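Long-range contacts in DNA ligase (Aquifex aeolicus, PDB 3QWU), which probably seals nucleic acid ends as an ATP-dependent ligase, and binds adenosine and a calcium ion: residues A[78-82]-A[143-147]; A[237-241]-A[280-285]; A[244-249]-A[352-358]. All blocks are in the same frame, centred on the assembly; numbering follows the deposited sequence.

Contact 1 (A[78-82]-A[143-147]). With CA (calcium ion), chain D; ADN (adenosine), chain C.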
ATOM      1  N   GLU A  78     -27.095  13.848  -4.609  1.00 34.55           N
ATOM      2  CA  GLU A  78     -26.358  15.088  -4.892  1.00 35.75           C
ATOM      3  C   GLU A  78     -24.994  14.791  -5.538  1.00 34.36           C
ATOM      4  O   GLU A  78     -24.424  13.761  -5.279  1.00 34.10           O
ATOM      5  CB  GLU A  78     -26.093  15.862  -3.600  1.00 35.58           C
ATOM      6  CG  GLU A  78     -27.323  16.419  -3.024  1.00 40.06           C
ATOM      7  CD  GLU A  78     -27.058  17.301  -1.821  1.00 43.24           C
ATOM      8  OE1 GLU A  78     -25.985  17.201  -1.181  1.00 45.13           O
ATOM      9  OE2 GLU A  78     -27.940  18.118  -1.545  1.00 45.83           O
ATOM     10  N   GLU A  79     -24.478  15.717  -6.346  1.00 33.87           N
ATOM     11  CA  GLU A  79     -23.164  15.553  -6.938  1.00 33.16           C
ATOM     12  C   GLU A  79     -22.098  15.745  -5.864  1.00 32.50           C
ATOM     13  O   GLU A  79     -22.184  16.658  -5.052  1.00 31.10           O
ATOM     14  CB  GLU A  79     -22.887  16.538  -8.071  1.00 32.84           C
ATOM     15  CG  GLU A  79     -21.432  16.354  -8.623  1.00 32.82           C
ATOM     16  CD  GLU A  79     -21.012  17.379  -9.691  1.00 31.68           C
ATOM     17  OE1 GLU A  79     -21.807  18.285  -9.975  1.00 31.80           O
ATOM     18  OE2 GLU A  79     -19.894  17.275 -10.244  1.00 28.12           O
ATOM     19  N   LYS A  80     -21.118  14.850  -5.885  1.00 31.91           N
ATOM     20  CA  LYS A  80     -19.959  14.950  -5.058  1.00 32.12           C
ATOM     21  C   LYS A  80     -18.871  15.693  -5.885  1.00 32.23           C
ATOM     22  O   LYS A  80     -18.397  15.243  -6.946  1.00 31.35           O
ATOM     23  CB  LYS A  80     -19.483  13.552  -4.593  1.00 32.83           C
ATOM     24  CG  LYS A  80     -18.526  13.688  -3.414  1.00 36.10           C
ATOM     25  CD  LYS A  80     -17.830  12.435  -2.956  1.00 40.31           C
ATOM     26  CE  LYS A  80     -16.567  12.824  -2.040  1.00 43.66           C
ATOM     27  NZ  LYS A  80     -15.764  14.127  -2.461  1.00 47.66           N
ATOM     28  N   VAL A  81     -18.548  16.888  -5.440  1.00 32.76           N
ATOM     29  CA  VAL A  81     -17.645  17.759  -6.182  1.00 32.34           C
ATOM     30  C   VAL A  81     -16.256  17.561  -5.571  1.00 32.06           C
ATOM     31  O   VAL A  81     -16.069  17.558  -4.343  1.00 31.07           O
ATOM     32  CB  VAL A  81     -18.080  19.259  -6.090  1.00 32.00           C
ATOM     33  CG1 VAL A  81     -16.966  20.155  -6.618  1.00 31.94           C
ATOM     34  CG2 VAL A  81     -19.349  19.506  -6.861  1.00 30.83           C
ATOM     35  N   ASP A  82     -15.292  17.385  -6.446  1.00 32.76           N
ATOM     36  CA  ASP A  82     -13.937  17.080  -6.050  1.00 33.55           C
ATOM     37  C   ASP A  82     -13.150  18.374  -5.848  1.00 32.39           C
ATOM     38  O   ASP A  82     -12.626  18.961  -6.786  1.00 30.98           O
ATOM     39  CB  ASP A  82     -13.286  16.190  -7.089  1.00 34.61           C
ATOM     40  CG  ASP A  82     -11.908  15.691  -6.646  1.00 40.26           C
ATOM     41  OD1 ASP A  82     -11.591  15.674  -5.428  1.00 44.35           O
ATOM     42  OD2 ASP A  82     -11.128  15.275  -7.520  1.00 50.97           O
ATOM     43  N   GLU A 143      -6.055  18.566  -8.829  1.00 47.01           N
ATOM     44  CA  GLU A 143      -7.233  18.261  -9.681  1.00 47.30           C
ATOM     45  C   GLU A 143      -8.320  19.333  -9.626  1.00 45.94           C
ATOM     46  O   GLU A 143      -8.494  20.014  -8.608  1.00 46.01           O
ATOM     47  CB  GLU A 143      -7.915  16.918  -9.266  1.00 48.15           C
ATOM     48  CG  GLU A 143      -7.158  15.605  -9.619  1.00 51.36           C
ATOM     49  CD  GLU A 143      -7.987  14.323  -9.309  1.00 56.83           C
ATOM     50  OE1 GLU A 143      -8.165  13.975  -8.108  1.00 59.10           O
ATOM     51  OE2 GLU A 143      -8.456  13.648 -10.283  1.00 59.04           O
ATOM     52  N   SER A 144      -9.075  19.421 -10.706  1.00 44.44           N
ATOM     53  CA  SER A 144     -10.208  20.328 -10.846  1.00 43.76           C
ATOM     54  C   SER A 144     -11.393  19.555 -11.398  1.00 44.11           C
ATOM     55  O   SER A 144     -11.199  18.635 -12.165  1.00 44.22           O
ATOM     56  CB  SER A 144      -9.862  21.415 -11.871  1.00 43.37           C
ATOM     57  OG  SER A 144     -10.761  22.500 -11.815  1.00 40.50           O
ATOM     58  N   PRO A 145     -12.633  19.939 -11.025  1.00 44.03           N
ATOM     59  CA  PRO A 145     -13.781  19.546 -11.802  1.00 43.56           C
ATOM     60  C   PRO A 145     -13.670  20.193 -13.170  1.00 44.02           C
ATOM     61  O   PRO A 145     -13.166  21.298 -13.266  1.00 43.59           O
ATOM     62  CB  PRO A 145     -14.960  20.153 -11.058  1.00 43.75           C
ATOM     63  CG  PRO A 145     -14.467  20.533  -9.759  1.00 44.60           C
ATOM     64  CD  PRO A 145     -12.999  20.731  -9.855  1.00 43.85           C
ATOM     65  N   PRO A 146     -14.175  19.532 -14.224  1.00 44.66           N
ATOM     66  CA  PRO A 146     -14.003  20.120 -15.554  1.00 45.76           C
ATOM     67  C   PRO A 146     -14.730  21.435 -15.777  1.00 46.35           C
ATOM     68  O   PRO A 146     -14.280  22.216 -16.600  1.00 47.59           O
ATOM     69  CB  PRO A 146     -14.498  19.024 -16.498  1.00 46.11           C
ATOM     70  CG  PRO A 146     -15.322  18.097 -15.632  1.00 44.77           C
ATOM     71  CD  PRO A 146     -14.664  18.150 -14.306  1.00 45.05           C
ATOM     72  N   TYR A 147     -15.811  21.692 -15.042  1.00 45.43           N
ATOM     73  CA  TYR A 147     -16.637  22.883 -15.285  1.00 45.94           C
ATOM     74  C   TYR A 147     -16.142  24.160 -14.559  1.00 45.16           C
ATOM     75  O   TYR A 147     -16.814  25.191 -14.570  1.00 45.37           O
ATOM     76  CB  TYR A 147     -18.099  22.599 -14.875  1.00 46.78           C
ATOM     77  CG  TYR A 147     -18.235  21.862 -13.529  1.00 46.49           C
ATOM     78  CD1 TYR A 147     -18.352  20.468 -13.495  1.00 45.51           C
ATOM     79  CD2 TYR A 147     -18.198  22.549 -12.329  1.00 43.83           C
ATOM     80  CE1 TYR A 147     -18.445  19.791 -12.320  1.00 46.36           C
ATOM     81  CE2 TYR A 147     -18.302  21.875 -11.135  1.00 46.09           C
ATOM     82  CZ  TYR A 147     -18.424  20.482 -11.126  1.00 46.12           C
ATOM     83  OH  TYR A 147     -18.518  19.777  -9.931  1.00 43.45           O
TER
HETATM   84 CA    CA D 601     -10.396  12.801  -7.776  1.00 84.06          CA
HETATM   85  O5' ADN C 501     -16.356  13.033   2.910  1.00 52.75           O
HETATM   86  C5' ADN C 501     -16.955  13.427   1.675  1.00 45.58           C
HETATM   87  C4' ADN C 501     -16.415  14.789   1.258  1.00 45.03           C
HETATM   88  O4' ADN C 501     -16.845  15.147  -0.091  1.00 43.57           O
HETATM   89  C3' ADN C 501     -16.943  15.886   2.174  1.00 44.17           C
HETATM   90  O3' ADN C 501     -16.143  16.147   3.324  1.00 45.67           O
HETATM   91  C2' ADN C 501     -17.064  17.100   1.260  1.00 42.47           C
HETATM   92  O2' ADN C 501     -15.971  17.984   1.443  1.00 41.05           O
HETATM   93  C1' ADN C 501     -17.070  16.570  -0.172  1.00 41.97           C
HETATM   94  N9  ADN C 501     -18.337  16.789  -0.888  1.00 40.32           N
HETATM   95  C8  ADN C 501     -18.409  17.149  -2.190  1.00 41.58           C
HETATM   96  N7  ADN C 501     -19.689  17.279  -2.615  1.00 38.64           N
HETATM   97  C5  ADN C 501     -20.452  16.955  -1.539  1.00 37.66           C
HETATM   98  C6  ADN C 501     -21.895  16.844  -1.309  1.00 39.30           C
HETATM   99  N6  ADN C 501     -22.725  17.137  -2.350  1.00 37.84           N
HETATM  100  N1  ADN C 501     -22.332  16.517  -0.054  1.00 40.76           N
HETATM  101  C2  ADN C 501     -21.448  16.229   0.945  1.00 40.06           C
HETATM  102  N3  ADN C 501     -20.095  16.278   0.784  1.00 37.59           N
HETATM  103  C4  ADN C 501     -19.567  16.643  -0.406  1.00 38.96           C
HETATM  104  O   HOH W   1     -10.817  21.192  -7.288  1.00 32.67           O
HETATM  105  O   HOH W   2      -9.841  13.520  -5.610  1.00 46.79           O
HETATM  106  O   HOH W   3     -11.357  11.470  -6.249  1.00 40.16           O
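Glu79, Val81 and Asp82 meet the loop 143-147, while Glu78 and Lys80 serve the bound adenosine. Segment 78-82 runs from strand 75-80 into a loop and carries the start of the KxDG signature (motif I) of the covalent nucleotidyltransferases. Glu78 OE1 takes a weak hydrogen bond from N6 of the adenine. Glu79 O takes a shorter one from the same adenosine N6, at 2.8 Å. The Glu79 side chain runs to the loop. Its CG is anti to the backbone N (chi1 177°) and the chain is extended, which brings OE2 to Tyr147 OH. Tyr147 OH donates to Glu79 OE2 at 2.9 Å, from 51° out of the carboxylate plane. Arg213 holds the other oxygen. Lys80 points away from the loop, and its NZ donates to adenosine O4' at 2.8 Å. By its place in the KxDG sequence it probably corresponds to the lysine that carries AMP in related ligases. Val81 CG2 lies at the edge of the Tyr147 ring, and Val81 CG1 packs on Pro145 CG at 4.0 Å. Asp82 OD2 binds calcium at 2.6 Å and Glu143 OE1 binds it at 2.5 Å. Their carboxylate planes are 79° apart. Asp239 and two waters also bind the ion. Another water donates to both Asp82 O and Glu143 O. The cation probably offsets the charge of the three carboxylates gathered round it, consistent with a divalent-metal site beside the nucleotide pocket.

Contact 2 (A[237-241]-A[280-285]). With CA (calcium ion), chain D.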
ATOM      1  N   LEU A 237      -9.597   5.948 -10.575  1.00 29.45           N
ATOM      2  CA  LEU A 237      -8.396   5.886 -11.375  1.00 30.10           C
ATOM      3  C   LEU A 237      -7.506   7.167 -11.248  1.00 30.40           C
ATOM      4  O   LEU A 237      -6.319   7.078 -10.976  1.00 30.37           O
ATOM      5  CB  LEU A 237      -8.753   5.615 -12.826  1.00 29.46           C
ATOM      6  CG  LEU A 237      -9.238   4.204 -13.083  1.00 30.83           C
ATOM      7  CD1 LEU A 237      -9.894   4.129 -14.465  1.00 32.54           C
ATOM      8  CD2 LEU A 237      -8.099   3.208 -12.910  1.00 28.11           C
ATOM      9  N   MET A 238      -8.112   8.331 -11.450  1.00 31.48           N
ATOM     10  CA  MET A 238      -7.418   9.603 -11.439  1.00 32.68           C
ATOM     11  C   MET A 238      -6.771   9.832 -10.052  1.00 31.59           C
ATOM     12  O   MET A 238      -5.706  10.400  -9.962  1.00 31.85           O
ATOM     13  CB  MET A 238      -8.401  10.753 -11.692  1.00 32.81           C
ATOM     14  CG  MET A 238      -8.450  11.391 -13.024  1.00 41.33           C
ATOM     15  SD  MET A 238      -6.889  11.662 -13.971  1.00 53.35           S
ATOM     16  CE  MET A 238      -6.872  10.088 -14.899  1.00 51.25           C
ATOM     17  N   ASP A 239      -7.438   9.426  -8.982  1.00 30.76           N
ATOM     18  CA  ASP A 239      -6.796   9.527  -7.670  1.00 31.65           C
ATOM     19  C   ASP A 239      -5.519   8.727  -7.639  1.00 32.71           C
ATOM     20  O   ASP A 239      -4.522   9.236  -7.130  1.00 33.81           O
ATOM     21  CB  ASP A 239      -7.676   9.098  -6.514  1.00 30.71           C
ATOM     22  CG  ASP A 239      -8.772  10.101  -6.230  1.00 30.91           C
ATOM     23  OD1 ASP A 239      -8.694  11.257  -6.693  1.00 29.27           O
ATOM     24  OD2 ASP A 239      -9.717   9.714  -5.542  1.00 32.46           O
ATOM     25  N   ILE A 240      -5.518   7.513  -8.205  1.00 32.55           N
ATOM     26  CA  ILE A 240      -4.320   6.711  -8.117  1.00 32.77           C
ATOM     27  C   ILE A 240      -3.225   7.444  -8.868  1.00 32.83           C
ATOM     28  O   ILE A 240      -2.160   7.683  -8.333  1.00 32.41           O
ATOM     29  CB  ILE A 240      -4.543   5.280  -8.621  1.00 33.20           C
ATOM     30  CG1 ILE A 240      -5.588   4.605  -7.766  1.00 32.74           C
ATOM     31  CG2 ILE A 240      -3.255   4.524  -8.534  1.00 33.05           C
ATOM     32  CD1 ILE A 240      -5.906   3.198  -8.159  1.00 32.20           C
ATOM     33  N   LYS A 241      -3.537   7.896 -10.074  1.00 33.42           N
ATOM     34  CA  LYS A 241      -2.553   8.597 -10.918  1.00 34.62           C
ATOM     35  C   LYS A 241      -2.009   9.882 -10.352  1.00 35.20           C
ATOM     36  O   LYS A 241      -0.788  10.103 -10.374  1.00 35.32           O
ATOM     37  CB  LYS A 241      -3.157   8.904 -12.286  1.00 35.37           C
ATOM     38  CG  LYS A 241      -2.376   9.909 -13.168  1.00 40.91           C
ATOM     39  CD  LYS A 241      -1.722   9.296 -14.385  1.00 45.58           C
ATOM     40  CE  LYS A 241      -1.017  10.339 -15.273  1.00 48.51           C
ATOM     41  NZ  LYS A 241      -1.375  10.128 -16.758  1.00 54.66           N
ATOM     42  N   GLU A 280      -6.270   0.658 -17.997  1.00 33.59           N
ATOM     43  CA  GLU A 280      -6.412   1.915 -17.295  1.00 32.70           C
ATOM     44  C   GLU A 280      -5.851   1.839 -15.877  1.00 31.05           C
ATOM     45  O   GLU A 280      -5.088   2.738 -15.462  1.00 30.60           O
ATOM     46  CB  GLU A 280      -7.863   2.395 -17.354  1.00 33.18           C
ATOM     47  CG  GLU A 280      -8.249   2.959 -18.741  1.00 36.22           C
ATOM     48  CD  GLU A 280      -9.770   2.825 -19.086  1.00 43.24           C
ATOM     49  OE1 GLU A 280     -10.580   2.882 -18.141  1.00 45.32           O
ATOM     50  OE2 GLU A 280     -10.155   2.672 -20.310  1.00 48.18           O
ATOM     51  N   LEU A 281      -6.129   0.764 -15.136  1.00 29.60           N
ATOM     52  CA  LEU A 281      -5.533   0.673 -13.791  1.00 28.35           C
ATOM     53  C   LEU A 281      -3.956   0.682 -13.841  1.00 27.76           C
ATOM     54  O   LEU A 281      -3.323   1.352 -13.052  1.00 27.26           O
ATOM     55  CB  LEU A 281      -6.135  -0.486 -12.954  1.00 27.47           C
ATOM     56  CG  LEU A 281      -5.435  -0.685 -11.579  1.00 27.84           C
ATOM     57  CD1 LEU A 281      -5.522   0.543 -10.654  1.00 24.54           C
ATOM     58  CD2 LEU A 281      -5.925  -1.961 -10.863  1.00 27.07           C
ATOM     59  N   GLY A 282      -3.364  -0.042 -14.793  1.00 27.37           N
ATOM     60  CA  GLY A 282      -1.938  -0.067 -15.048  1.00 27.36           C
ATOM     61  C   GLY A 282      -1.375   1.314 -15.360  1.00 28.63           C
ATOM     62  O   GLY A 282      -0.341   1.735 -14.825  1.00 26.53           O
ATOM     63  N   ARG A 283      -2.064   2.035 -16.238  1.00 30.33           N
ATOM     64  CA  ARG A 283      -1.672   3.411 -16.579  1.00 30.60           C
ATOM     65  C   ARG A 283      -1.769   4.329 -15.438  1.00 29.52           C
ATOM     66  O   ARG A 283      -0.975   5.195 -15.289  1.00 31.32           O
ATOM     67  CB  ARG A 283      -2.532   3.953 -17.724  1.00 31.24           C
ATOM     68  CG  ARG A 283      -2.088   3.384 -19.042  1.00 33.32           C
ATOM     69  CD  ARG A 283      -2.841   4.003 -20.194  1.00 37.37           C
ATOM     70  NE  ARG A 283      -2.248   3.552 -21.448  1.00 39.82           N
ATOM     71  CZ  ARG A 283      -1.103   4.006 -21.963  1.00 45.54           C
ATOM     72  NH1 ARG A 283      -0.380   4.973 -21.354  1.00 42.72           N
ATOM     73  NH2 ARG A 283      -0.667   3.477 -23.110  1.00 49.34           N
ATOM     74  N   ALA A 284      -2.779   4.188 -14.624  1.00 29.53           N
ATOM     75  CA  ALA A 284      -2.867   5.031 -13.492  1.00 28.38           C
ATOM     76  C   ALA A 284      -1.583   4.904 -12.642  1.00 29.95           C
ATOM     77  O   ALA A 284      -1.012   5.914 -12.302  1.00 30.28           O
ATOM     78  CB  ALA A 284      -4.091   4.711 -12.718  1.00 27.78           C
ATOM     79  N   PHE A 285      -1.117   3.697 -12.311  1.00 30.81           N
ATOM     80  CA  PHE A 285       0.097   3.573 -11.513  1.00 31.08           C
ATOM     81  C   PHE A 285       1.332   3.891 -12.324  1.00 33.07           C
ATOM     82  O   PHE A 285       2.217   4.609 -11.889  1.00 34.05           O
ATOM     83  CB  PHE A 285       0.289   2.169 -10.991  1.00 31.65           C
ATOM     84  CG  PHE A 285      -0.622   1.793  -9.851  1.00 31.31           C
ATOM     85  CD1 PHE A 285      -0.411   2.300  -8.572  1.00 32.06           C
ATOM     86  CD2 PHE A 285      -1.626   0.899 -10.029  1.00 29.76           C
ATOM     87  CE1 PHE A 285      -1.211   1.941  -7.531  1.00 30.91           C
ATOM     88  CE2 PHE A 285      -2.444   0.579  -8.973  1.00 33.12           C
ATOM     89  CZ  PHE A 285      -2.202   1.088  -7.722  1.00 31.09           C
TER
HETATM   90 CA    CA D 601     -10.396  12.801  -7.776  1.00 84.06          CA
HETATM   91  O   HOH W   3     -11.357  11.470  -6.249  1.00 40.16           O
HETATM   92  O   HOH W   2      -9.841  13.520  -5.610  1.00 46.79           O
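Ala284 N donates to Glu280 O at 2.9 Å, and this helix turn sets Ala284 CB against Leu237 O, 3.7 Å away. The motif is two packed helices, 233-242 and 276-299, which run roughly parallel where 237-241 meets 280-285. Their local axes come within 8.2 Å of each other at an angle of 27°. The small Ala284 lies in the middle of the contact, between Leu237, Ile240 and Lys241. Leu237 CD1 meets Glu280 CB, and Leu237 CD2 rests on Leu281 CA at 3.7 Å. Ile240 sends its two branches to different partners. CG1 is anti to the carbonyl carbon (chi1 -62°) and carries Ile240 CD1 to Leu281 CD1 at 3.7 Å. Ile240 CG2 sits over one face of Phe285 in a CH-pi contact, 3.6 Å from the ring centroid and 18° off its normal. Phe285 also meets Phe285 of the second subunit, so this apolar layer runs on into the dimer interface. Arg283 turns outward. It forms salt bridges with Glu279 and Asp287 and a cation-pi contact with Tyr278 of the second subunit. On the far side of its helix, Asp239 OD1 binds the calcium ion at 2.5 Å. The helix pair therefore joins a metal ligand to the subunit interface. At Ala284 the backbones come close enough for a CA-H...O contact, with Lys241 CA 3.4 Å from Ala284 O.

Contact 3 (A[244-249]-A[352-358]); sequences AKNMLQ and FLNMTGL
Phe352 lies beneath the backbone of Lys245, with Lys245 O over one face of the ring, 3.4 Å from Phe352 CG. Here, in the C-terminal region of this ligase family, the loop 244-249 packs on the first turns of helix 353-363, with Phe352 at the N-cap position. Asn246 ND2 comes obliquely to Phe352 CE1 at 3.8 Å, the amide and ring planes being 62° apart. Met355, in the first turn of the helix, turns toward the loop. It starts out with CG opposite its backbone N (chi1 -172°) and then bends twice. The bends bring Met355 CE to Met247 CB at 3.9 Å and close to Ala244 O. Leu248 CD2 reaches Leu358 CD2 at 3.7 Å, one turn further on. A water joins the two segments at the helix start: its O accepts from Met355 N at 3.2 Å and donates to Gln249 OE1. Further out, Lys245 leads away and its NZ is hydrogen-bonded to Tyr303 O. Met247 packs on Phe285, and also on Thr256 of the second subunit. Phe352 O is fixed by two donors from Thr356. Thr356 N donates to Phe352 O at 2.8 Å, and Thr356 OG1 donates to it at 2.7 Å from 47° above the carbonyl plane.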
ATOM      1  N   ALA A 244       0.675   9.636  -7.461  1.00 40.27           N
ATOM      2  CA  ALA A 244       1.951   8.939  -7.659  1.00 41.06           C
ATOM      3  C   ALA A 244       3.090   9.589  -6.853  1.00 41.75           C
ATOM      4  O   ALA A 244       3.820   8.898  -6.191  1.00 42.11           O
ATOM      5  CB  ALA A 244       2.321   8.900  -9.132  1.00 40.37           C
ATOM      6  N   LYS A 245       3.247  10.911  -6.949  1.00 41.73           N
ATOM      7  CA  LYS A 245       4.385  11.616  -6.339  1.00 43.05           C
ATOM      8  C   LYS A 245       4.346  11.514  -4.817  1.00 44.81           C
ATOM      9  O   LYS A 245       5.347  11.715  -4.115  1.00 43.95           O
ATOM     10  CB  LYS A 245       4.402  13.067  -6.800  1.00 42.25           C
ATOM     11  CG  LYS A 245       4.795  13.178  -8.266  1.00 41.72           C
ATOM     12  CD  LYS A 245       4.593  14.559  -8.845  1.00 42.03           C
ATOM     13  CE  LYS A 245       5.127  14.715 -10.271  1.00 40.48           C
ATOM     14  NZ  LYS A 245       5.073  16.143 -10.686  1.00 40.95           N
ATOM     15  N   ASN A 246       3.185  11.062  -4.361  1.00 46.28           N
ATOM     16  CA  ASN A 246       2.728  11.108  -2.998  1.00 48.14           C
ATOM     17  C   ASN A 246       2.814   9.769  -2.372  1.00 48.53           C
ATOM     18  O   ASN A 246       2.375   9.604  -1.254  1.00 48.41           O
ATOM     19  CB  ASN A 246       1.227  11.479  -3.051  1.00 48.52           C
ATOM     20  CG  ASN A 246       0.849  12.469  -2.033  1.00 52.21           C
ATOM     21  OD1 ASN A 246       0.075  13.394  -2.343  1.00 57.46           O
ATOM     22  ND2 ASN A 246       1.415  12.339  -0.808  1.00 52.67           N
ATOM     23  N   MET A 247       3.350   8.795  -3.105  1.00 50.23           N
ATOM     24  CA  MET A 247       3.248   7.374  -2.718  1.00 51.81           C
ATOM     25  C   MET A 247       3.953   6.952  -1.447  1.00 53.76           C
ATOM     26  O   MET A 247       3.671   5.873  -0.965  1.00 53.86           O
ATOM     27  CB  MET A 247       3.740   6.446  -3.826  1.00 52.04           C
ATOM     28  CG  MET A 247       2.647   5.843  -4.616  1.00 53.87           C
ATOM     29  SD  MET A 247       3.291   4.746  -5.886  1.00 59.73           S
ATOM     30  CE  MET A 247       1.907   4.927  -7.056  1.00 51.23           C
ATOM     31  N   LEU A 248       4.901   7.729  -0.939  1.00 55.49           N
ATOM     32  CA  LEU A 248       5.624   7.278   0.244  1.00 58.23           C
ATOM     33  C   LEU A 248       4.791   7.636   1.480  1.00 60.24           C
ATOM     34  O   LEU A 248       4.867   6.968   2.500  1.00 61.02           O
ATOM     35  CB  LEU A 248       7.052   7.847   0.274  1.00 58.82           C
ATOM     36  CG  LEU A 248       7.963   7.453  -0.918  1.00 57.98           C
ATOM     37  CD1 LEU A 248       9.351   8.065  -0.792  1.00 57.00           C
ATOM     38  CD2 LEU A 248       8.082   5.937  -1.079  1.00 57.29           C
ATOM     39  N   GLN A 249       3.916   8.622   1.323  1.00 61.68           N
ATOM     40  CA  GLN A 249       2.982   9.037   2.367  1.00 63.75           C
ATOM     41  C   GLN A 249       1.625   8.288   2.283  1.00 64.42           C
ATOM     42  O   GLN A 249       0.584   8.923   2.402  1.00 64.63           O
ATOM     43  CB  GLN A 249       2.712  10.572   2.259  1.00 63.62           C
ATOM     44  CG  GLN A 249       3.827  11.455   1.627  1.00 64.92           C
ATOM     45  CD  GLN A 249       5.141  11.529   2.445  1.00 69.13           C
ATOM     46  OE1 GLN A 249       6.184  11.023   2.013  1.00 70.40           O
ATOM     47  NE2 GLN A 249       5.095  12.194   3.602  1.00 70.91           N
ATOM     48  N   PHE A 352       8.344  16.776  -2.804  1.00 42.20           N
ATOM     49  CA  PHE A 352       8.327  15.498  -2.079  1.00 42.09           C
ATOM     50  C   PHE A 352       9.752  14.959  -1.890  1.00 43.37           C
ATOM     51  O   PHE A 352      10.311  14.312  -2.790  1.00 43.60           O
ATOM     52  CB  PHE A 352       7.479  14.485  -2.871  1.00 41.89           C
ATOM     53  CG  PHE A 352       6.039  14.915  -3.031  1.00 41.81           C
ATOM     54  CD1 PHE A 352       5.082  14.549  -2.095  1.00 42.58           C
ATOM     55  CD2 PHE A 352       5.668  15.766  -4.069  1.00 42.65           C
ATOM     56  CE1 PHE A 352       3.768  14.990  -2.223  1.00 44.50           C
ATOM     57  CE2 PHE A 352       4.361  16.214  -4.198  1.00 42.33           C
ATOM     58  CZ  PHE A 352       3.410  15.814  -3.302  1.00 42.46           C
ATOM     59  N   LEU A 353      10.322  15.207  -0.709  1.00 43.87           N
ATOM     60  CA  LEU A 353      11.740  14.968  -0.444  1.00 44.98           C
ATOM     61  C   LEU A 353      12.085  13.499  -0.420  1.00 44.23           C
ATOM     62  O   LEU A 353      13.191  13.113  -0.809  1.00 43.34           O
ATOM     63  CB  LEU A 353      12.167  15.549   0.925  1.00 46.57           C
ATOM     64  CG  LEU A 353      12.578  17.007   1.176  1.00 48.22           C
ATOM     65  CD1 LEU A 353      12.250  18.015   0.060  1.00 48.75           C
ATOM     66  CD2 LEU A 353      11.923  17.429   2.492  1.00 48.91           C
ATOM     67  N   ASN A 354      11.158  12.695   0.085  1.00 43.06           N
ATOM     68  CA  ASN A 354      11.396  11.265   0.187  1.00 43.33           C
ATOM     69  C   ASN A 354      11.284  10.579  -1.156  1.00 41.49           C
ATOM     70  O   ASN A 354      12.119   9.776  -1.497  1.00 43.24           O
ATOM     71  CB  ASN A 354      10.538  10.624   1.287  1.00 43.48           C
ATOM     72  CG  ASN A 354      11.025  11.048   2.725  1.00 47.57           C
ATOM     73  OD1 ASN A 354      10.253  11.064   3.699  1.00 47.76           O
ATOM     74  ND2 ASN A 354      12.295  11.440   2.818  1.00 49.51           N
ATOM     75  N   MET A 355      10.315  10.951  -1.958  1.00 39.59           N
ATOM     76  CA  MET A 355      10.249  10.438  -3.307  1.00 38.17           C
ATOM     77  C   MET A 355      11.455  10.904  -4.070  1.00 38.46           C
ATOM     78  O   MET A 355      12.049  10.109  -4.823  1.00 39.38           O
ATOM     79  CB  MET A 355       8.992  10.913  -4.038  1.00 36.73           C
ATOM     80  CG  MET A 355       8.791  10.261  -5.372  1.00 37.29           C
ATOM     81  SD  MET A 355       8.721   8.441  -5.222  1.00 42.70           S
ATOM     82  CE  MET A 355       6.939   8.250  -5.068  1.00 38.03           C
ATOM     83  N   THR A 356      11.802  12.181  -3.876  1.00 37.49           N
ATOM     84  CA  THR A 356      12.956  12.797  -4.511  1.00 37.25           C
ATOM     85  C   THR A 356      14.222  12.016  -4.200  1.00 38.13           C
ATOM     86  O   THR A 356      14.916  11.572  -5.140  1.00 38.38           O
ATOM     87  CB  THR A 356      13.085  14.312  -4.152  1.00 37.45           C
ATOM     88  OG1 THR A 356      12.008  15.033  -4.782  1.00 38.00           O
ATOM     89  CG2 THR A 356      14.471  14.902  -4.649  1.00 35.45           C
ATOM     90  N   GLY A 357      14.508  11.809  -2.910  1.00 38.47           N
ATOM     91  CA  GLY A 357      15.683  10.990  -2.482  1.00 39.41           C
ATOM     92  C   GLY A 357      15.615   9.518  -2.936  1.00 38.79           C
ATOM     93  O   GLY A 357      16.604   8.913  -3.299  1.00 39.79           O
ATOM     94  N   LEU A 358      14.432   8.917  -2.949  1.00 37.92           N
ATOM     95  CA  LEU A 358      14.331   7.514  -3.338  1.00 36.66           C
ATOM     96  C   LEU A 358      14.636   7.355  -4.830  1.00 35.60           C
ATOM     97  O   LEU A 358      15.421   6.519  -5.229  1.00 35.83           O
ATOM     98  CB  LEU A 358      12.938   6.993  -3.016  1.00 36.30           C
ATOM     99  CG  LEU A 358      12.615   5.515  -3.436  1.00 36.45           C
ATOM    100  CD1 LEU A 358      13.606   4.591  -2.760  1.00 34.53           C
ATOM    101  CD2 LEU A 358      11.167   5.202  -3.010  1.00 34.38           C
TER
HETATM  102  O   HOH W   4       7.891  12.350  -0.435  1.00 29.01           O

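Overall arrangement
All three contacts are partly buried, but contact 1 lies nearest the middle of the chain, its centre about 10 Å from it. The centres of contacts 2 and 3 lie further out, at about 19 and 21 Å, and both touch the second subunit. Contact 1 is largely polar: carboxylates, a phenol and calcium join a strand end to a loop. Contact 2 is an apolar helix pair, yet Asp239, on the side of its helix turned from the other helix, shares that calcium with Asp82 and Glu143. Contact 3 mixes apolar packing with a water bridge and has no metal. It joins contact 2 where Met247 packs on Phe285, while its nearest atoms stay about 10 Å from contact 1.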